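Local coordinates for Lmo0794 protein (Listeria monocytogenes, PDB 3EW7), which is of unknown function but has the Rossmann fold of NAD(P)-binding proteins and may be an NAD(P)-dependent oxidoreductase or epimerase, at residues A[69-80]-A[127-137]; A[152-160]-A[184-194]. The protein carries 3 engineered substitutions. All blocks are in the same frame, centred on the assembly; numbering follows the deposited sequence.

Interaction 1: residues A[69-80]-A[127-137]; sequences YGISPDEAEKHV and YYPTARAQAKQ. Engineered in segment 69-80: I71 (natural residue Val).
H79 and P129 meet at about a right angle on one side of a Rossmann-type parallel sheet, where the loop after strand 64-67 leads into helix 79-90 and packs on the residues that lead into helix 131-142. P129 lies over one face of the imidazole, its CG 3.5 Å from the centroid of the H79 ring and 23° off the ring normal, a CH-pi contact. The carbonyl oxygen of E75 lies over the opposite face, so the ring is held between its own loop and the proline. In the ring plane, NE2 of H79 donates to the backbone O of Y69 over 2.9 Å, approaching that oxygen from above its carbonyl plane, while Y127 O lies at the edge near CE1. These contacts on faces and edge fix the turn of the imidazole.

At the other end of the loop the Y127 ring lies against 71-73. CA of S72 makes a CH-pi contact over its face, 3.9 Å from the centroid of the Y127 ring, and the P73 ring runs alongside the phenol, pointing the same way. With chi1 at -55°, Y127 has CG beside its backbone N, which turns the ring along these residues. G70 brings its CA against Y127 O, and its positive phi suits a residue without a side chain.

Within the loop, E75 OE1 accepts from G70 N, nearly along its C-O axis, and from I71 N (an engineered residue), the two arriving from opposite faces of the carboxylate plane. Q137, its chain extended beyond CG, carries its amide to the start of helix 79-90. Its OE1 is taken by the hydroxyl of Y152, and its NE2 gives a weak hydrogen bond of 3.3 Å to H79 O.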
loop_
_atom_site.group_PDB
_atom_site.type_symbol
_atom_site.label_atom_id
_atom_site.label_comp_id
_atom_site.label_asym_id
_atom_site.label_seq_id
_atom_site.Cartn_x
_atom_site.Cartn_y
_atom_site.Cartn_z
ATOM N N TYR A 69 -4.036 1.235 -2.648
ATOM C CA TYR A 69 -4.872 1.862 -3.654
ATOM C C TYR A 69 -6.259 1.245 -3.658
ATOM O O TYR A 69 -6.420 0.049 -3.395
ATOM C CB TYR A 69 -4.233 1.671 -5.019
ATOM C CG TYR A 69 -4.941 2.367 -6.151
ATOM C CD1 TYR A 69 -4.846 3.749 -6.308
ATOM C CD2 TYR A 69 -5.649 1.638 -7.111
ATOM C CE1 TYR A 69 -5.427 4.388 -7.399
ATOM C CE2 TYR A 69 -6.236 2.267 -8.201
ATOM C CZ TYR A 69 -6.116 3.638 -8.339
ATOM O OH TYR A 69 -6.660 4.264 -9.432
ATOM N N GLY A 70 -7.258 2.066 -3.969
ATOM C CA GLY A 70 -8.627 1.583 -4.023
ATOM C C GLY A 70 -9.539 2.220 -2.992
ATOM O O GLY A 70 -10.079 1.533 -2.130
ATOM N N ILE A 71 -9.710 3.536 -3.091
ATOM C CA ILE A 71 -10.550 4.289 -2.164
ATOM C C ILE A 71 -11.948 4.532 -2.725
ATOM O O ILE A 71 -12.859 4.932 -1.996
ATOM C CB ILE A 71 -9.935 5.667 -1.870
ATOM C CG1 ILE A 71 -8.496 5.491 -1.379
ATOM C CG2 ILE A 71 -10.793 6.418 -0.839
ATOM C CD1 ILE A 71 -7.663 6.776 -1.420
ATOM N N SER A 72 -12.113 4.289 -4.024
ATOM C CA SER A 72 -13.394 4.526 -4.680
ATOM C C SER A 72 -13.686 3.518 -5.792
ATOM O O SER A 72 -12.835 2.708 -6.152
ATOM C CB SER A 72 -13.406 5.932 -5.264
ATOM O OG SER A 72 -12.552 5.976 -6.389
ATOM N N PRO A 73 -14.901 3.583 -6.367
ATOM C CA PRO A 73 -15.337 2.683 -7.437
ATOM C C PRO A 73 -14.422 2.629 -8.654
ATOM O O PRO A 73 -14.144 1.545 -9.177
ATOM C CB PRO A 73 -16.720 3.219 -7.797
ATOM C CG PRO A 73 -17.181 3.872 -6.527
ATOM C CD PRO A 73 -15.948 4.580 -6.077
ATOM N N ASP A 74 -13.965 3.792 -9.110
ATOM C CA ASP A 74 -13.109 3.849 -10.290
ATOM C C ASP A 74 -11.737 3.256 -10.023
ATOM O O ASP A 74 -11.189 2.547 -10.870
ATOM C CB ASP A 74 -12.975 5.289 -10.786
ATOM C CG ASP A 74 -12.085 6.132 -9.906
ATOM O OD1 ASP A 74 -10.892 6.300 -10.248
ATOM O OD2 ASP A 74 -12.579 6.619 -8.871
ATOM N N GLU A 75 -11.182 3.536 -8.847
ATOM C CA GLU A 75 -9.882 2.993 -8.501
ATOM C C GLU A 75 -10.001 1.483 -8.456
ATOM O O GLU A 75 -9.007 0.776 -8.525
ATOM C CB GLU A 75 -9.410 3.504 -7.139
ATOM C CG GLU A 75 -9.182 5.002 -7.070
ATOM C CD GLU A 75 -8.297 5.420 -5.901
ATOM O OE1 GLU A 75 -8.097 4.611 -4.962
ATOM O OE2 GLU A 75 -7.810 6.572 -5.922
ATOM N N ALA A 76 -11.229 0.991 -8.354
ATOM C CA ALA A 76 -11.463 -0.443 -8.273
ATOM C C ALA A 76 -11.305 -1.144 -9.610
ATOM O O ALA A 76 -11.236 -2.368 -9.664
ATOM C CB ALA A 76 -12.849 -0.718 -7.697
ATOM N N GLU A 77 -11.243 -0.381 -10.692
ATOM C CA GLU A 77 -11.080 -1.004 -11.999
ATOM C C GLU A 77 -9.652 -0.805 -12.495
ATOM O O GLU A 77 -9.241 -1.401 -13.496
ATOM C CB GLU A 77 -12.040 -0.381 -13.012
ATOM C CG GLU A 77 -13.400 -0.025 -12.466
ATOM C CD GLU A 77 -14.248 0.692 -13.498
ATOM O OE1 GLU A 77 -15.203 1.398 -13.108
ATOM O OE2 GLU A 77 -13.963 0.547 -14.702
ATOM N N LYS A 78 -8.896 0.027 -11.784
ATOM C CA LYS A 78 -7.528 0.356 -12.169
ATOM C C LYS A 78 -6.416 -0.252 -11.318
ATOM O O LYS A 78 -5.289 0.238 -11.334
ATOM C CB LYS A 78 -7.376 1.881 -12.181
ATOM C CG LYS A 78 -8.232 2.561 -13.236
ATOM C CD LYS A 78 -8.124 4.077 -13.228
ATOM C CE LYS A 78 -8.950 4.672 -12.122
ATOM N NZ LYS A 78 -9.061 6.146 -12.267
ATOM N N HIS A 79 -6.717 -1.321 -10.591
ATOM C CA HIS A 79 -5.713 -1.946 -9.732
ATOM C C HIS A 79 -4.519 -2.550 -10.457
ATOM O O HIS A 79 -3.375 -2.185 -10.199
ATOM C CB HIS A 79 -6.360 -3.014 -8.852
ATOM C CG HIS A 79 -6.936 -2.470 -7.589
ATOM N ND1 HIS A 79 -8.293 -2.380 -7.364
ATOM C CD2 HIS A 79 -6.338 -1.946 -6.492
ATOM C CE1 HIS A 79 -8.504 -1.827 -6.183
ATOM N NE2 HIS A 79 -7.333 -1.555 -5.635
ATOM N N VAL A 80 -4.788 -3.488 -11.350
ATOM C CA VAL A 80 -3.738 -4.143 -12.107
ATOM C C VAL A 80 -2.944 -3.127 -12.927
ATOM O O VAL A 80 -1.723 -3.214 -13.043
ATOM C CB VAL A 80 -4.343 -5.213 -13.048
ATOM C CG1 VAL A 80 -5.638 -4.676 -13.661
ATOM C CG2 VAL A 80 -3.339 -5.589 -14.142
ATOM N N TYR A 127 -13.434 -1.477 -2.138
ATOM C CA TYR A 127 -12.670 -0.851 -3.205
ATOM C C TYR A 127 -11.248 -1.347 -3.422
ATOM O O TYR A 127 -10.537 -0.823 -4.270
ATOM C CB TYR A 127 -12.678 0.665 -3.016
ATOM C CG TYR A 127 -14.072 1.220 -2.931
ATOM C CD1 TYR A 127 -15.073 0.764 -3.790
ATOM C CD2 TYR A 127 -14.402 2.188 -1.986
ATOM C CE1 TYR A 127 -16.372 1.252 -3.709
ATOM C CE2 TYR A 127 -15.700 2.693 -1.894
ATOM C CZ TYR A 127 -16.682 2.219 -2.756
ATOM O OH TYR A 127 -17.974 2.704 -2.664
ATOM N N TYR A 128 -10.835 -2.356 -2.665
ATOM C CA TYR A 128 -9.499 -2.904 -2.831
ATOM C C TYR A 128 -9.538 -3.916 -3.971
ATOM O O TYR A 128 -10.608 -4.222 -4.494
ATOM C CB TYR A 128 -9.011 -3.541 -1.526
ATOM C CG TYR A 128 -9.977 -4.502 -0.879
ATOM C CD1 TYR A 128 -10.414 -4.301 0.433
ATOM C CD2 TYR A 128 -10.438 -5.631 -1.561
ATOM C CE1 TYR A 128 -11.288 -5.205 1.055
ATOM C CE2 TYR A 128 -11.313 -6.541 -0.949
ATOM C CZ TYR A 128 -11.735 -6.324 0.359
ATOM O OH TYR A 128 -12.590 -7.229 0.956
ATOM N N PRO A 129 -8.376 -4.451 -4.374
ATOM C CA PRO A 129 -8.294 -5.422 -5.467
ATOM C C PRO A 129 -9.291 -6.564 -5.385
ATOM O O PRO A 129 -9.535 -7.100 -4.307
ATOM C CB PRO A 129 -6.854 -5.922 -5.375
ATOM C CG PRO A 129 -6.132 -4.764 -4.818
ATOM C CD PRO A 129 -7.058 -4.298 -3.733
ATOM N N THR A 130 -9.857 -6.938 -6.532
ATOM C CA THR A 130 -10.801 -8.047 -6.575
ATOM C C THR A 130 -10.003 -9.347 -6.577
ATOM O O THR A 130 -8.778 -9.327 -6.560
ATOM C CB THR A 130 -11.697 -8.007 -7.835
ATOM O OG1 THR A 130 -12.772 -8.939 -7.672
ATOM C CG2 THR A 130 -10.916 -8.398 -9.077
ATOM N N ALA A 131 -10.702 -10.474 -6.607
ATOM C CA ALA A 131 -10.052 -11.776 -6.597
ATOM C C ALA A 131 -9.175 -12.013 -7.820
ATOM O O ALA A 131 -8.038 -12.470 -7.701
ATOM C CB ALA A 131 -11.099 -12.868 -6.488
ATOM N N ARG A 132 -9.704 -11.716 -9.002
ATOM C CA ARG A 132 -8.938 -11.919 -10.220
ATOM C C ARG A 132 -7.931 -10.799 -10.423
ATOM O O ARG A 132 -6.843 -11.024 -10.952
ATOM C CB ARG A 132 -9.866 -12.016 -11.434
ATOM C CG ARG A 132 -10.993 -10.982 -11.479
ATOM C CD ARG A 132 -11.806 -11.126 -12.773
ATOM N NE ARG A 132 -12.001 -12.534 -13.150
ATOM C CZ ARG A 132 -12.944 -13.339 -12.657
ATOM N NH1 ARG A 132 -13.812 -12.888 -11.758
ATOM N NH2 ARG A 132 -13.003 -14.609 -13.049
ATOM N N ALA A 133 -8.296 -9.594 -9.998
ATOM C CA ALA A 133 -7.405 -8.453 -10.136
ATOM C C ALA A 133 -6.137 -8.738 -9.358
ATOM O O ALA A 133 -5.032 -8.453 -9.815
ATOM C CB ALA A 133 -8.063 -7.199 -9.603
ATOM N N GLN A 134 -6.299 -9.316 -8.177
ATOM C CA GLN A 134 -5.162 -9.630 -7.337
ATOM C C GLN A 134 -4.272 -10.651 -8.009
ATOM O O GLN A 134 -3.053 -10.484 -8.075
ATOM C CB GLN A 134 -5.625 -10.182 -5.995
ATOM C CG GLN A 134 -4.520 -10.255 -4.975
ATOM C CD GLN A 134 -4.932 -10.978 -3.726
ATOM O OE1 GLN A 134 -4.672 -12.172 -3.581
ATOM N NE2 GLN A 134 -5.587 -10.263 -2.812
ATOM N N ALA A 135 -4.892 -11.718 -8.499
ATOM C CA ALA A 135 -4.164 -12.786 -9.168
ATOM C C ALA A 135 -3.353 -12.198 -10.304
ATOM O O ALA A 135 -2.211 -12.590 -10.516
ATOM C CB ALA A 135 -5.130 -13.833 -9.695
ATOM N N LYS A 136 -3.945 -11.257 -11.031
ATOM C CA LYS A 136 -3.258 -10.606 -12.134
ATOM C C LYS A 136 -2.021 -9.858 -11.649
ATOM O O LYS A 136 -0.927 -10.030 -12.196
ATOM C CB LYS A 136 -4.198 -9.636 -12.840
ATOM C CG LYS A 136 -4.874 -10.226 -14.050
ATOM C CD LYS A 136 -4.195 -9.768 -15.331
ATOM C CE LYS A 136 -4.530 -10.695 -16.497
ATOM N NZ LYS A 136 -3.765 -11.986 -16.444
ATOM N N GLN A 137 -2.200 -9.022 -10.629
ATOM C CA GLN A 137 -1.095 -8.257 -10.067
ATOM C C GLN A 137 0.027 -9.217 -9.698
ATOM O O GLN A 137 1.194 -8.982 -10.018
ATOM C CB GLN A 137 -1.553 -7.496 -8.825
ATOM C CG GLN A 137 -2.664 -6.492 -9.087
ATOM C CD GLN A 137 -3.133 -5.799 -7.824
ATOM O OE1 GLN A 137 -3.462 -6.448 -6.833
ATOM N NE2 GLN A 137 -3.167 -4.476 -7.853
#

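Interaction 2: residues A[152-160]-A[184-194]; sequences YISPSAMFE and FISMEDYAIAV
M187 folds its selenomethionine end over the F159 ring, placing CE 3.5 Å from the centroid of that ring and only 13° off the normal, above the centre of the face. SE follows over the same face, making this a Met-aromatic contact; the bends at chi2 and chi3 bring the tip back toward the ring. I185 lies alongside F159, its CG2 3.7 Å from CD1 of F159.

A second aromatic group, Y190, reaches from the helix toward the end of the strand. CB of P155 makes a CH-pi contact over one face of the Y190 ring, offset toward the rim, 3.8 Å from the centroid. The Y190 and F159 rings are inclined at 47° and meet obliquely. Farther along the helix, CD1 of I153 meets CG2 of V194 at 3.6 Å.

Just before the helix, I185 N gives M158 O a weak hydrogen bond of 3.4 Å, and S186 and D189 form a capping box, S186 N giving a weak hydrogen bond to D189 OD2. R11 of helix 11-22 touches both F159 and M187, while V101 of the adjacent strand 97-101 touches I153 and Y190. Helix 187-199 thus packs roughly antiparallel to strand 150-154 (148°, axes of the short segments 10.0 Å apart), as in the layered alpha/beta packing of a Rossmann fold.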
loop_
_atom_site.group_PDB
_atom_site.type_symbol
_atom_site.label_atom_id
_atom_site.label_comp_id
_atom_site.label_asym_id
_atom_site.label_seq_id
_atom_site.Cartn_x
_atom_site.Cartn_y
_atom_site.Cartn_z
ATOM N N TYR A 152 3.628 -8.467 -1.256
ATOM C CA TYR A 152 2.183 -8.396 -1.372
ATOM C C TYR A 152 1.611 -9.006 -0.097
ATOM O O TYR A 152 1.915 -10.152 0.241
ATOM C CB TYR A 152 1.696 -9.181 -2.584
ATOM C CG TYR A 152 0.307 -8.783 -3.042
ATOM C CD1 TYR A 152 0.132 -7.900 -4.108
ATOM C CD2 TYR A 152 -0.834 -9.258 -2.381
ATOM C CE1 TYR A 152 -1.134 -7.501 -4.501
ATOM C CE2 TYR A 152 -2.107 -8.860 -2.766
ATOM C CZ TYR A 152 -2.251 -7.980 -3.826
ATOM O OH TYR A 152 -3.503 -7.572 -4.214
ATOM N N ILE A 153 0.791 -8.234 0.609
ATOM C CA ILE A 153 0.193 -8.707 1.854
ATOM C C ILE A 153 -1.329 -8.888 1.798
ATOM O O ILE A 153 -2.060 -8.013 1.319
ATOM C CB ILE A 153 0.554 -7.759 3.033
ATOM C CG1 ILE A 153 0.060 -8.355 4.350
ATOM C CG2 ILE A 153 -0.049 -6.380 2.810
ATOM C CD1 ILE A 153 0.470 -7.549 5.560
ATOM N N SER A 154 -1.782 -10.042 2.282
ATOM C CA SER A 154 -3.197 -10.387 2.333
ATOM C C SER A 154 -3.604 -10.596 3.786
ATOM O O SER A 154 -2.815 -11.069 4.602
ATOM C CB SER A 154 -3.475 -11.666 1.542
ATOM O OG SER A 154 -3.347 -11.444 0.149
ATOM N N PRO A 155 -4.848 -10.236 4.124
ATOM C CA PRO A 155 -5.366 -10.383 5.483
ATOM C C PRO A 155 -5.757 -11.820 5.774
ATOM O O PRO A 155 -6.034 -12.603 4.863
ATOM C CB PRO A 155 -6.566 -9.460 5.481
ATOM C CG PRO A 155 -7.098 -9.664 4.111
ATOM C CD PRO A 155 -5.852 -9.596 3.257
ATOM N N SER A 156 -5.798 -12.158 7.054
ATOM C CA SER A 156 -6.158 -13.504 7.459
ATOM C C SER A 156 -7.630 -13.897 7.219
ATOM O O SER A 156 -7.893 -14.915 6.568
ATOM C CB SER A 156 -5.788 -13.726 8.937
ATOM O OG SER A 156 -6.177 -12.630 9.753
ATOM N N ALA A 157 -8.583 -13.090 7.690
ATOM C CA ALA A 157 -9.991 -13.470 7.567
ATOM C C ALA A 157 -11.013 -12.598 6.812
ATOM O O ALA A 157 -11.418 -12.940 5.705
ATOM C CB ALA A 157 -10.535 -13.778 8.957
HETATM N N MSE A 158 -11.457 -11.511 7.447
HETATM C CA MSE A 158 -12.449 -10.609 6.842
HETATM C C MSE A 158 -12.762 -9.403 7.728
HETATM O O MSE A 158 -12.884 -9.528 8.954
HETATM C CB MSE A 158 -13.762 -11.355 6.575
HETATM C CG MSE A 158 -14.796 -10.562 5.765
HETATM SE SE MSE A 158 -14.426 -10.557 3.838
HETATM C CE MSE A 158 -15.587 -12.067 3.350
ATOM N N PHE A 159 -12.911 -8.238 7.103
ATOM C CA PHE A 159 -13.255 -7.026 7.837
ATOM C C PHE A 159 -14.688 -6.617 7.534
ATOM O O PHE A 159 -15.199 -6.844 6.430
ATOM C CB PHE A 159 -12.362 -5.823 7.461
ATOM C CG PHE A 159 -11.245 -6.138 6.501
ATOM C CD1 PHE A 159 -9.996 -6.529 6.973
ATOM C CD2 PHE A 159 -11.422 -5.984 5.127
ATOM C CE1 PHE A 159 -8.939 -6.755 6.094
ATOM C CE2 PHE A 159 -10.369 -6.211 4.239
ATOM C CZ PHE A 159 -9.126 -6.593 4.726
ATOM N N GLU A 160 -15.332 -6.029 8.533
ATOM C CA GLU A 160 -16.680 -5.502 8.376
ATOM C C GLU A 160 -16.634 -4.154 9.081
ATOM O O GLU A 160 -16.212 -4.065 10.239
ATOM C CB GLU A 160 -17.745 -6.412 8.998
ATOM C CG GLU A 160 -18.193 -7.544 8.070
ATOM C CD GLU A 160 -19.637 -7.950 8.301
ATOM O OE1 GLU A 160 -20.056 -7.971 9.479
ATOM O OE2 GLU A 160 -20.349 -8.257 7.312
ATOM N N PHE A 184 -12.371 -13.407 13.888
ATOM C CA PHE A 184 -12.106 -12.846 12.565
ATOM C C PHE A 184 -11.181 -11.628 12.647
ATOM O O PHE A 184 -10.386 -11.537 13.586
ATOM C CB PHE A 184 -13.433 -12.529 11.888
ATOM C CG PHE A 184 -14.464 -13.579 12.139
ATOM C CD1 PHE A 184 -14.334 -14.851 11.579
ATOM C CD2 PHE A 184 -15.499 -13.338 13.038
ATOM C CE1 PHE A 184 -15.218 -15.874 11.922
ATOM C CE2 PHE A 184 -16.388 -14.352 13.390
ATOM C CZ PHE A 184 -16.248 -15.625 12.831
ATOM N N ILE A 185 -11.297 -10.673 11.723
ATOM C CA ILE A 185 -10.327 -9.574 11.728
ATOM C C ILE A 185 -10.658 -8.068 11.631
ATOM O O ILE A 185 -11.433 -7.622 10.782
ATOM C CB ILE A 185 -9.241 -9.931 10.672
ATOM C CG1 ILE A 185 -7.989 -10.443 11.393
ATOM C CG2 ILE A 185 -8.996 -8.770 9.714
ATOM C CD1 ILE A 185 -7.186 -9.376 12.106
ATOM N N SER A 186 -10.015 -7.301 12.514
ATOM C CA SER A 186 -10.160 -5.850 12.581
ATOM C C SER A 186 -9.154 -5.202 11.631
ATOM O O SER A 186 -8.064 -5.723 11.434
ATOM C CB SER A 186 -9.894 -5.368 14.011
ATOM O OG SER A 186 -9.855 -3.955 14.082
HETATM N N MSE A 187 -9.520 -4.067 11.046
HETATM C CA MSE A 187 -8.627 -3.380 10.123
HETATM C C MSE A 187 -7.362 -2.922 10.842
HETATM O O MSE A 187 -6.267 -2.966 10.286
HETATM C CB MSE A 187 -9.339 -2.175 9.497
HETATM C CG MSE A 187 -8.596 -1.537 8.323
HETATM SE SE MSE A 187 -8.220 -2.742 6.822
HETATM C CE MSE A 187 -9.998 -2.940 6.076
ATOM N N GLU A 188 -7.518 -2.486 12.085
ATOM C CA GLU A 188 -6.377 -2.025 12.856
ATOM C C GLU A 188 -5.413 -3.170 13.153
ATOM O O GLU A 188 -4.219 -2.944 13.335
ATOM C CB GLU A 188 -6.831 -1.333 14.155
ATOM C CG GLU A 188 -8.265 -1.629 14.594
ATOM C CD GLU A 188 -9.326 -0.912 13.752
ATOM O OE1 GLU A 188 -10.268 -1.582 13.258
ATOM O OE2 GLU A 188 -9.224 0.327 13.595
ATOM N N ASP A 189 -5.918 -4.401 13.195
ATOM C CA ASP A 189 -5.042 -5.544 13.442
ATOM C C ASP A 189 -4.191 -5.752 12.196
ATOM O O ASP A 189 -3.002 -6.064 12.286
ATOM C CB ASP A 189 -5.838 -6.826 13.717
ATOM C CG ASP A 189 -6.583 -6.790 15.040
ATOM O OD1 ASP A 189 -6.010 -6.312 16.051
ATOM O OD2 ASP A 189 -7.742 -7.260 15.071
ATOM N N TYR A 190 -4.821 -5.568 11.038
ATOM C CA TYR A 190 -4.173 -5.725 9.748
ATOM C C TYR A 190 -3.069 -4.683 9.623
ATOM O O TYR A 190 -1.993 -4.968 9.093
ATOM C CB TYR A 190 -5.213 -5.567 8.629
ATOM C CG TYR A 190 -4.750 -5.989 7.245
ATOM C CD1 TYR A 190 -4.094 -7.207 7.046
ATOM C CD2 TYR A 190 -4.972 -5.173 6.135
ATOM C CE1 TYR A 190 -3.663 -7.597 5.773
ATOM C CE2 TYR A 190 -4.550 -5.556 4.863
ATOM C CZ TYR A 190 -3.895 -6.767 4.690
ATOM O OH TYR A 190 -3.461 -7.134 3.440
ATOM N N ALA A 191 -3.331 -3.480 10.125
ATOM C CA ALA A 191 -2.336 -2.410 10.081
ATOM C C ALA A 191 -1.127 -2.778 10.941
ATOM O O ALA A 191 0.012 -2.462 10.597
ATOM C CB ALA A 191 -2.943 -1.112 10.572
ATOM N N ILE A 192 -1.383 -3.443 12.063
ATOM C CA ILE A 192 -0.317 -3.867 12.968
ATOM C C ILE A 192 0.568 -4.906 12.287
ATOM O O ILE A 192 1.785 -4.880 12.427
ATOM C CB ILE A 192 -0.911 -4.446 14.260
ATOM C CG1 ILE A 192 -1.439 -3.293 15.121
ATOM C CG2 ILE A 192 0.132 -5.291 14.993
ATOM C CD1 ILE A 192 -2.489 -3.705 16.138
ATOM N N ALA A 193 -0.058 -5.821 11.554
ATOM C CA ALA A 193 0.673 -6.841 10.828
ATOM C C ALA A 193 1.485 -6.121 9.759
ATOM O O ALA A 193 2.697 -6.301 9.676
ATOM C CB ALA A 193 -0.297 -7.827 10.176
ATOM N N VAL A 194 0.814 -5.293 8.953
ATOM C CA VAL A 194 1.485 -4.555 7.884
ATOM C C VAL A 194 2.741 -3.861 8.408
ATOM O O VAL A 194 3.834 -4.046 7.873
ATOM C CB VAL A 194 0.533 -3.502 7.222
ATOM C CG1 VAL A 194 1.329 -2.516 6.382
ATOM C CG2 VAL A 194 -0.480 -4.204 6.323
#

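Interactions 1 and 2 follow each other along the chain and meet at strand 150-154, with their centres about 17 Å apart. Helix 131-142, which belongs to interaction 1, is followed in the chain by that strand, and the Y152 hydroxyl, already bonded to Q137, also packs against P129 and Q134. Y128 CE1 touches F159 CE2 at 3.5 Å, a second link. Both contacts are partly buried, each including buried and exposed residues. Their chemistry differs: interaction 1 joins two loops and helix starts through the imidazole of H79, the ring of Y127, P129 and backbone atoms, with a carboxylate bracing the loop from within, whereas interaction 2 packs a helix on a strand and its following loop through mostly apolar side chains.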